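Local coordinates for alkylhalidase CmlS (Streptomyces venezuelae, PDB 3I3L), which acts as a flavin-dependent halogenase in chloramphenicol biosynthesis and carries its FAD cofactor covalently bound, at residues A375-T379 and F390-I396; L510-Y515 and R557-L563; R469-I473 and K573-Q577. All blocks are in the same frame, centred on the assembly; numbering follows the deposited sequence.

Contact 1. Residues A375-T379 and F390-I396; sequences ASFYT and FWRKRRI
An aromatic cluster of Tyr378, Phe390 and Trp391 joins helix 352-382 to helix 389-394, the next one along the chain. The two short helical segments approach to 9.7 Å between axes, and their directions differ by 142°, roughly antiparallel. Tyr378 makes the largest single contribution to the contact: with CG anti to the carbonyl carbon (chi1 -80°) its ring stands out from its helix, and Arg394, Phe390 and Trp391 meet it from the same side of its plane. Phe390 turns its edge to the tyrosine face in an offset edge-to-face pair, the centroids of the Tyr378 and Phe390 rings 5.8 Å apart and their planes at 79°. Trp391 comes to the tyrosine's edge instead, CZ3 lying 3.5 Å from Tyr378 CD1. Over the centre of one tyrosine face sits Arg394 CD, 4.1 Å from the Tyr378 centroid, a CH-pi contact made as the extended arginine runs alongside the ring. Arg394 NH1 then turns back to Phe390 O (2.9 Å), using a lone pair in the carbonyl plane. A second, polar link passes through Thr379 OG1, which accepts from Ile396 N at 2.8 Å and donates to Ala375 O at 2.7 Å. Ala375 O also receives Thr379 N from the opposite face of its plane. With a leucine in place of Tyr378, the Phe390 edge and Arg394 CD would probably lose the flat surface they pack against, and Asp321 and Trp235, which bond the tyrosine hydroxyl, would lose that partner. The arginine's end is held by Asp253 and Asn205, and Trp391 NE1 by Phe231 O. Helix 400-406 packs on Thr379 and Ile396 through Arg406, while strand 203-213 meets Ala375 and Arg394 through Tyr203 and Phe390 through Asn205.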
loop_
_atom_site.group_PDB
_atom_site.type_symbol
_atom_site.label_atom_id
_atom_site.label_comp_id
_atom_site.label_asym_id
_atom_site.label_seq_id
_atom_site.Cartn_x
_atom_site.Cartn_y
_atom_site.Cartn_z
ATOM N N ALA A 375 8.642 3.964 9.621
ATOM C CA ALA A 375 9.380 4.404 10.774
ATOM C C ALA A 375 10.881 4.364 10.465
ATOM O O ALA A 375 11.623 5.266 10.853
ATOM C CB ALA A 375 9.041 3.479 12.004
ATOM N N SER A 376 11.324 3.301 9.797
ATOM C CA SER A 376 12.700 3.190 9.307
ATOM C C SER A 376 13.092 4.353 8.410
ATOM O O SER A 376 14.054 5.050 8.692
ATOM C CB SER A 376 12.870 1.879 8.546
ATOM O OG SER A 376 12.890 0.838 9.478
ATOM N N PHE A 377 12.338 4.587 7.345
ATOM C CA PHE A 377 12.642 5.713 6.467
ATOM C C PHE A 377 12.712 7.051 7.176
ATOM O O PHE A 377 13.674 7.789 6.971
ATOM C CB PHE A 377 11.744 5.802 5.237
ATOM C CG PHE A 377 12.122 4.852 4.184
ATOM C CD1 PHE A 377 11.664 3.533 4.211
ATOM C CD2 PHE A 377 12.959 5.256 3.159
ATOM C CE1 PHE A 377 12.043 2.623 3.212
ATOM C CE2 PHE A 377 13.331 4.365 2.169
ATOM C CZ PHE A 377 12.868 3.036 2.205
ATOM N N TYR A 378 11.718 7.369 8.015
ATOM C CA TYR A 378 11.788 8.642 8.729
ATOM C C TYR A 378 13.074 8.705 9.620
ATOM O O TYR A 378 13.757 9.710 9.655
ATOM C CB TYR A 378 10.535 8.930 9.542
ATOM C CG TYR A 378 9.400 9.454 8.723
ATOM C CD1 TYR A 378 9.575 10.502 7.863
ATOM C CD2 TYR A 378 8.140 8.894 8.789
ATOM C CE1 TYR A 378 8.535 11.013 7.111
ATOM C CE2 TYR A 378 7.064 9.416 8.009
ATOM C CZ TYR A 378 7.300 10.450 7.174
ATOM O OH TYR A 378 6.278 10.993 6.379
ATOM N N THR A 379 13.373 7.620 10.348
ATOM C CA THR A 379 14.579 7.583 11.155
ATOM C C THR A 379 15.878 7.872 10.351
ATOM O O THR A 379 16.760 8.573 10.849
ATOM C CB THR A 379 14.681 6.264 11.932
ATOM O OG1 THR A 379 13.476 6.129 12.673
ATOM C CG2 THR A 379 15.869 6.288 12.926
ATOM N N PHE A 390 8.557 17.851 13.512
ATOM C CA PHE A 390 8.278 16.884 12.469
ATOM C C PHE A 390 9.113 15.605 12.623
ATOM O O PHE A 390 8.571 14.531 12.729
ATOM C CB PHE A 390 8.481 17.449 11.042
ATOM C CG PHE A 390 8.006 16.496 9.981
ATOM C CD1 PHE A 390 6.667 16.485 9.566
ATOM C CD2 PHE A 390 8.880 15.559 9.438
ATOM C CE1 PHE A 390 6.209 15.548 8.619
ATOM C CE2 PHE A 390 8.407 14.621 8.459
ATOM C CZ PHE A 390 7.075 14.652 8.064
ATOM N N TRP A 391 10.438 15.757 12.606
ATOM C CA TRP A 391 11.335 14.616 12.637
ATOM C C TRP A 391 11.303 13.873 13.969
ATOM O O TRP A 391 11.378 12.657 14.011
ATOM C CB TRP A 391 12.756 15.018 12.193
ATOM C CG TRP A 391 12.713 15.473 10.767
ATOM C CD1 TRP A 391 12.748 16.756 10.312
ATOM C CD2 TRP A 391 12.526 14.652 9.630
ATOM N NE1 TRP A 391 12.609 16.785 8.924
ATOM C CE2 TRP A 391 12.460 15.509 8.485
ATOM C CE3 TRP A 391 12.348 13.301 9.454
ATOM C CZ2 TRP A 391 12.244 15.031 7.195
ATOM C CZ3 TRP A 391 12.137 12.820 8.158
ATOM C CH2 TRP A 391 12.092 13.679 7.054
ATOM N N ARG A 392 11.151 14.626 15.038
ATOM C CA ARG A 392 11.151 14.114 16.396
ATOM C C ARG A 392 9.913 13.254 16.664
ATOM O O ARG A 392 9.968 12.280 17.410
ATOM C CB ARG A 392 11.151 15.319 17.367
ATOM C CG ARG A 392 10.958 14.986 18.835
ATOM C CD ARG A 392 11.444 16.197 19.776
ATOM N NE ARG A 392 10.631 17.382 19.658
ATOM C CZ ARG A 392 10.963 18.510 18.993
ATOM N NH1 ARG A 392 10.146 19.544 18.977
ATOM N NH2 ARG A 392 12.116 18.633 18.345
ATOM N N LYS A 393 8.772 13.665 16.136
ATOM C CA LYS A 393 7.584 12.860 16.336
ATOM C C LYS A 393 7.706 11.548 15.570
ATOM O O LYS A 393 7.162 10.568 15.997
ATOM C CB LYS A 393 6.279 13.632 15.959
ATOM C CG LYS A 393 6.024 14.903 16.840
ATOM C CD LYS A 393 5.838 14.511 18.333
ATOM C CE LYS A 393 5.347 15.671 19.215
ATOM N NZ LYS A 393 3.855 15.560 19.429
ATOM N N ARG A 394 8.415 11.543 14.450
ATOM C CA ARG A 394 8.328 10.404 13.537
ATOM C C ARG A 394 9.487 9.419 13.592
ATOM O O ARG A 394 9.340 8.234 13.192
ATOM C CB ARG A 394 8.087 10.877 12.106
ATOM C CG ARG A 394 6.693 11.387 11.917
ATOM C CD ARG A 394 6.658 12.403 10.753
ATOM N NE ARG A 394 5.348 13.021 10.650
ATOM C CZ ARG A 394 4.912 14.010 11.453
ATOM N NH1 ARG A 394 5.698 14.499 12.409
ATOM N NH2 ARG A 394 3.714 14.544 11.285
ATOM N N ARG A 395 10.634 9.871 14.114
ATOM C CA ARG A 395 11.822 9.033 14.135
ATOM C C ARG A 395 11.651 8.053 15.239
ATOM O O ARG A 395 10.927 8.325 16.161
ATOM C CB ARG A 395 13.113 9.873 14.324
ATOM C CG ARG A 395 13.369 10.420 15.769
ATOM C CD ARG A 395 14.562 11.460 15.771
ATOM N NE ARG A 395 14.572 12.210 17.033
ATOM C CZ ARG A 395 14.515 13.544 17.176
ATOM N NH1 ARG A 395 14.519 14.395 16.131
ATOM N NH2 ARG A 395 14.460 14.057 18.410
ATOM N N ILE A 396 12.308 6.894 15.145
ATOM C CA ILE A 396 12.143 5.878 16.154
ATOM C C ILE A 396 12.592 6.377 17.557
ATOM O O ILE A 396 13.628 7.059 17.696
ATOM C CB ILE A 396 12.921 4.599 15.755
ATOM C CG1 ILE A 396 12.063 3.746 14.828
ATOM C CG2 ILE A 396 13.388 3.758 17.042
ATOM C CD1 ILE A 396 12.917 2.787 13.950
#

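Contact 2. Residues L510-Y515 and R557-L563; sequences LDMAQY and RLMEAGL
Arg557 NH2 and Glu560 OE1 form a salt bridge of 2.8 Å along helix 551-560, and the methylenes nearer the arginine backbone meet the other segment: Arg557 CB packs 3.6 Å from Met512 CG, and Arg557 CG lies 4.1 Å from Tyr515 CE2, near the plane of that ring at its edge. Met512 starts with CG anti to its own amide nitrogen (chi1 -176°) and then bends at both chi2 and chi3. The bends take it across Arg557 and Leu558 at about right angles and bring Met512 CE to 3.8 Å from Leu558 CG. Met512 SD also lies in the plane of the Tyr515 ring, at its edge. The helix closes in a Schellman motif: Gly562 has positive phi (73°), its N bonds Met559 O at 2.9 Å, and a weak bond runs from Leu563 N to Leu558 O. This turn joins the helix to the chain leading into strand 564-568, and directs Leu563 at the short, weakly bonded edge strand 511-512, which pairs through Met512 with Leu504 of strand 498-506. Leu563 CD1 reaches 3.6 Å from Asp511 C, and Leu563 CD2 comes 3.9 Å from Leu510 CB. Between these leucine and methionine contacts, Ala561 CB sits 3.4 Å from Asp511 O. CB of Asp511 points away from the helix, and its carboxylate forms salt bridges with Arg361 and Lys486.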
loop_
_atom_site.group_PDB
_atom_site.type_symbol
_atom_site.label_atom_id
_atom_site.label_comp_id
_atom_site.label_asym_id
_atom_site.label_seq_id
_atom_site.Cartn_x
_atom_site.Cartn_y
_atom_site.Cartn_z
ATOM N N LEU A 510 1.344 -19.872 14.180
ATOM C CA LEU A 510 2.290 -19.124 13.294
ATOM C C LEU A 510 2.255 -19.712 11.904
ATOM O O LEU A 510 2.251 -20.941 11.736
ATOM C CB LEU A 510 3.728 -19.212 13.763
ATOM C CG LEU A 510 4.453 -18.043 14.397
ATOM C CD1 LEU A 510 5.942 -18.389 14.498
ATOM C CD2 LEU A 510 4.227 -16.754 13.632
ATOM N N ASP A 511 2.223 -18.844 10.901
ATOM C CA ASP A 511 2.125 -19.350 9.555
ATOM C C ASP A 511 2.901 -18.537 8.543
ATOM O O ASP A 511 3.517 -17.510 8.863
ATOM C CB ASP A 511 0.656 -19.495 9.140
ATOM C CG ASP A 511 -0.094 -18.142 9.093
ATOM O OD1 ASP A 511 -1.346 -18.213 8.982
ATOM O OD2 ASP A 511 0.525 -17.038 9.191
ATOM N N MET A 512 2.876 -19.055 7.328
ATOM C CA MET A 512 3.428 -18.401 6.147
ATOM C C MET A 512 2.347 -18.627 5.127
ATOM O O MET A 512 2.209 -19.730 4.583
ATOM C CB MET A 512 4.762 -19.043 5.707
ATOM C CG MET A 512 5.484 -18.346 4.493
ATOM S SD MET A 512 5.041 -19.063 2.942
ATOM C CE MET A 512 5.802 -20.671 2.938
ATOM N N ALA A 513 1.556 -17.587 4.909
ATOM C CA ALA A 513 0.322 -17.697 4.125
ATOM C C ALA A 513 0.508 -17.468 2.621
ATOM O O ALA A 513 -0.396 -17.747 1.844
ATOM C CB ALA A 513 -0.748 -16.734 4.669
ATOM N N GLN A 514 1.697 -17.001 2.221
ATOM C CA GLN A 514 1.960 -16.627 0.817
ATOM C C GLN A 514 2.047 -17.788 -0.172
ATOM O O GLN A 514 2.031 -17.536 -1.372
ATOM C CB GLN A 514 3.209 -15.748 0.706
ATOM C CG GLN A 514 3.207 -14.542 1.642
ATOM C CD GLN A 514 3.654 -14.869 3.065
ATOM O OE1 GLN A 514 3.729 -16.028 3.449
ATOM N NE2 GLN A 514 3.943 -13.835 3.855
ATOM N N TYR A 515 2.142 -19.036 0.311
ATOM C CA TYR A 515 2.230 -20.212 -0.569
ATOM C C TYR A 515 1.328 -21.379 -0.149
ATOM O O TYR A 515 1.235 -21.696 1.009
ATOM C CB TYR A 515 3.688 -20.679 -0.764
ATOM C CG TYR A 515 4.550 -19.635 -1.410
ATOM C CD1 TYR A 515 4.553 -19.467 -2.799
ATOM C CD2 TYR A 515 5.296 -18.747 -0.632
ATOM C CE1 TYR A 515 5.315 -18.441 -3.414
ATOM C CE2 TYR A 515 6.057 -17.727 -1.224
ATOM C CZ TYR A 515 6.055 -17.577 -2.608
ATOM O OH TYR A 515 6.823 -16.587 -3.161
ATOM N N ARG A 557 10.564 -16.784 2.981
ATOM C CA ARG A 557 9.323 -16.412 3.651
ATOM C C ARG A 557 9.179 -17.127 4.995
ATOM O O ARG A 557 8.786 -16.516 5.965
ATOM C CB ARG A 557 8.098 -16.651 2.760
ATOM C CG ARG A 557 7.854 -15.535 1.728
ATOM C CD ARG A 557 8.011 -14.165 2.403
ATOM N NE ARG A 557 8.065 -13.037 1.461
ATOM C CZ ARG A 557 9.172 -12.536 0.899
ATOM N NH1 ARG A 557 9.077 -11.495 0.082
ATOM N NH2 ARG A 557 10.369 -13.058 1.134
ATOM N N LEU A 558 9.548 -18.402 5.055
ATOM C CA LEU A 558 9.506 -19.144 6.343
ATOM C C LEU A 558 10.463 -18.562 7.359
ATOM O O LEU A 558 10.196 -18.591 8.569
ATOM C CB LEU A 558 9.732 -20.649 6.156
ATOM C CG LEU A 558 8.546 -21.374 5.531
ATOM C CD1 LEU A 558 8.992 -22.686 4.834
ATOM C CD2 LEU A 558 7.403 -21.598 6.559
ATOM N N MET A 559 11.574 -18.032 6.883
ATOM C CA MET A 559 12.512 -17.411 7.776
ATOM C C MET A 559 11.882 -16.114 8.315
ATOM O O MET A 559 11.856 -15.926 9.527
ATOM C CB MET A 559 13.899 -17.195 7.123
ATOM C CG MET A 559 14.705 -18.533 6.940
ATOM S SD MET A 559 16.281 -18.487 6.098
ATOM C CE MET A 559 17.263 -17.774 7.294
ATOM N N GLU A 560 11.385 -15.247 7.416
ATOM C CA GLU A 560 10.730 -13.979 7.814
ATOM C C GLU A 560 9.499 -14.211 8.722
ATOM O O GLU A 560 9.218 -13.402 9.593
ATOM C CB GLU A 560 10.293 -13.141 6.608
ATOM C CG GLU A 560 11.405 -12.384 5.937
ATOM C CD GLU A 560 11.151 -12.120 4.439
ATOM O OE1 GLU A 560 10.126 -12.604 3.882
ATOM O OE2 GLU A 560 11.998 -11.433 3.810
ATOM N N ALA A 561 8.800 -15.324 8.509
ATOM C CA ALA A 561 7.655 -15.695 9.337
ATOM C C ALA A 561 8.074 -16.187 10.713
ATOM O O ALA A 561 7.211 -16.397 11.559
ATOM C CB ALA A 561 6.837 -16.742 8.658
ATOM N N GLY A 562 9.378 -16.369 10.940
ATOM C CA GLY A 562 9.884 -16.896 12.204
ATOM C C GLY A 562 9.635 -18.389 12.397
ATOM O O GLY A 562 9.868 -18.917 13.475
ATOM N N LEU A 563 9.182 -19.072 11.353
ATOM C CA LEU A 563 9.060 -20.518 11.364
ATOM C C LEU A 563 10.382 -21.296 11.161
ATOM O O LEU A 563 10.510 -22.369 11.702
ATOM C CB LEU A 563 7.993 -20.990 10.362
ATOM C CG LEU A 563 6.547 -20.680 10.737
ATOM C CD1 LEU A 563 5.643 -20.594 9.536
ATOM C CD2 LEU A 563 6.009 -21.697 11.755
#

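Contact 3. Residues R469-I473 and K573-Q577; sequences RLNSI and KVFVQ
Val574 is the most covered residue of this contact, on the short, weakly bonded edge strand 573-574 of a three-stranded antiparallel sheet, and it packs against the end of helix 456-471 where the chain passes into strand 473-478, the opposite edge of the same sheet. Strand 564-568 lies between the two. With Val574 CG1 anti to the amide nitrogen (chi1 171°), the two methyls divide the work: Val574 CG1 comes 3.6 Å from Arg469 O, and Val574 CG2 lies 3.6 Å from Ser472 OG. Val574 CB itself rests 3.9 Å from Ile473 CG1, the two side chains meeting at a slant. Ser472 OG in turn donates to Arg469 O at 2.7 Å. That bond is possible because the hydroxyl is folded back between the backbone nitrogen and carbonyl carbon (chi1 75°), and it satisfies the helix-end carbonyl on which Val574 CG1 packs. At Phe575 the backbone takes over, since CB points away from the helix. The extended Arg469 brings NH1 to 2.6 Å from Phe575 O, with Phe575 N at the edge of the guanidinium, in its plane; the charged group has a firm partner in Asp465, which forms a salt bridge with Arg469 NE. Val576 turns the packing apolar again and also touches Val556 and Met559 of helix 551-560. Its CG2, anti to the carbonyl carbon, touches the side chains of two successive helix residues: Val576 CG2 is 4.1 Å from Arg469 CB and 4.4 Å from Leu470 CD2.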
loop_
_atom_site.group_PDB
_atom_site.type_symbol
_atom_site.label_atom_id
_atom_site.label_comp_id
_atom_site.label_asym_id
_atom_site.label_seq_id
_atom_site.Cartn_x
_atom_site.Cartn_y
_atom_site.Cartn_z
ATOM N N ARG A 469 24.189 -16.395 1.971
ATOM C CA ARG A 469 23.732 -16.635 3.352
ATOM C C ARG A 469 22.971 -17.953 3.420
ATOM O O ARG A 469 23.233 -18.796 4.294
ATOM C CB ARG A 469 22.896 -15.491 3.892
ATOM C CG ARG A 469 23.666 -14.265 4.273
ATOM C CD ARG A 469 22.690 -13.091 4.266
ATOM N NE ARG A 469 23.290 -11.833 4.703
ATOM C CZ ARG A 469 23.318 -11.409 5.966
ATOM N NH1 ARG A 469 22.776 -12.133 6.956
ATOM N NH2 ARG A 469 23.901 -10.246 6.250
ATOM N N LEU A 470 22.058 -18.151 2.475
ATOM C CA LEU A 470 21.275 -19.369 2.426
ATOM C C LEU A 470 22.220 -20.583 2.319
ATOM O O LEU A 470 22.009 -21.617 2.985
ATOM C CB LEU A 470 20.299 -19.341 1.248
ATOM C CG LEU A 470 19.075 -18.417 1.402
ATOM C CD1 LEU A 470 18.383 -18.208 0.121
ATOM C CD2 LEU A 470 18.074 -19.033 2.404
ATOM N N ASN A 471 23.267 -20.455 1.496
ATOM C CA ASN A 471 24.186 -21.587 1.254
ATOM C C ASN A 471 24.981 -21.932 2.491
ATOM O O ASN A 471 25.349 -23.096 2.669
ATOM C CB ASN A 471 25.117 -21.343 0.033
ATOM C CG ASN A 471 24.387 -21.489 -1.316
ATOM O OD1 ASN A 471 24.819 -20.946 -2.330
ATOM N ND2 ASN A 471 23.281 -22.218 -1.322
ATOM N N SER A 472 25.192 -20.940 3.361
ATOM C CA SER A 472 25.978 -21.146 4.565
ATOM C C SER A 472 25.180 -21.850 5.656
ATOM O O SER A 472 25.717 -22.127 6.727
ATOM C CB SER A 472 26.509 -19.822 5.128
ATOM O OG SER A 472 25.457 -19.127 5.753
ATOM N N ILE A 473 23.905 -22.100 5.385
ATOM C CA ILE A 473 23.021 -22.678 6.379
ATOM C C ILE A 473 23.100 -24.198 6.344
ATOM O O ILE A 473 22.545 -24.860 5.469
ATOM C CB ILE A 473 21.556 -22.232 6.192
ATOM C CG1 ILE A 473 21.420 -20.728 6.546
ATOM C CG2 ILE A 473 20.606 -23.087 7.021
ATOM C CD1 ILE A 473 20.052 -20.162 6.212
ATOM N N LYS A 573 23.705 -17.908 14.191
ATOM C CA LYS A 573 22.445 -17.706 13.498
ATOM C C LYS A 573 22.692 -16.993 12.167
ATOM O O LYS A 573 23.610 -16.176 12.072
ATOM C CB LYS A 573 21.522 -16.879 14.375
ATOM C CG LYS A 573 20.049 -16.993 14.010
ATOM C CD LYS A 573 19.171 -16.321 15.083
ATOM C CE LYS A 573 19.468 -16.861 16.513
ATOM N NZ LYS A 573 18.683 -16.057 17.549
ATOM N N VAL A 574 21.908 -17.327 11.146
ATOM C CA VAL A 574 22.054 -16.662 9.846
ATOM C C VAL A 574 20.768 -15.873 9.518
ATOM O O VAL A 574 19.696 -16.456 9.355
ATOM C CB VAL A 574 22.449 -17.642 8.713
ATOM C CG1 VAL A 574 22.373 -16.958 7.323
ATOM C CG2 VAL A 574 23.898 -18.229 8.926
ATOM N N PHE A 575 20.884 -14.543 9.457
ATOM C CA PHE A 575 19.700 -13.689 9.220
ATOM C C PHE A 575 19.424 -13.419 7.749
ATOM O O PHE A 575 20.282 -12.918 7.031
ATOM C CB PHE A 575 19.771 -12.382 10.013
ATOM C CG PHE A 575 20.002 -12.596 11.493
ATOM C CD1 PHE A 575 18.977 -13.101 12.316
ATOM C CD2 PHE A 575 21.257 -12.323 12.068
ATOM C CE1 PHE A 575 19.201 -13.315 13.695
ATOM C CE2 PHE A 575 21.493 -12.547 13.451
ATOM C CZ PHE A 575 20.464 -13.033 14.252
ATOM N N VAL A 576 18.222 -13.784 7.318
ATOM C CA VAL A 576 17.788 -13.575 5.953
ATOM C C VAL A 576 16.461 -12.774 5.946
ATOM O O VAL A 576 15.530 -13.053 6.725
ATOM C CB VAL A 576 17.584 -14.932 5.261
ATOM C CG1 VAL A 576 16.801 -14.819 4.010
ATOM C CG2 VAL A 576 18.948 -15.638 5.000
ATOM N N GLN A 577 16.408 -11.771 5.076
ATOM C CA GLN A 577 15.141 -11.157 4.636
ATOM C C GLN A 577 15.257 -10.731 3.166
ATOM O O GLN A 577 16.223 -10.059 2.773
ATOM C CB GLN A 577 14.708 -9.972 5.532
ATOM C CG GLN A 577 15.678 -8.782 5.591
ATOM C CD GLN A 577 15.430 -7.922 6.837
ATOM O OE1 GLN A 577 14.334 -7.949 7.431
ATOM N NE2 GLN A 577 16.446 -7.160 7.248
#

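How the contacts relate
Contact 1 is the buried one; its Tyr378 side chain lies about 11 Å from the FAD. Contacts 2 and 3 are partly buried, away from the flavin, and both belong to the C-terminal family region. Contact 1 combines aromatic faces with a hydroxyl-mediated bond between segments; contact 2 is almost wholly aliphatic across its interface, and contact 3 sets valine methyls beside an arginine whose end lies close to a backbone carbonyl. Along the chain contact 2 is nested within the loop closed by contact 3, and they touch through Met559, whose CE lies 3.5 Å from Val576 CB. Contact 1 touches neither.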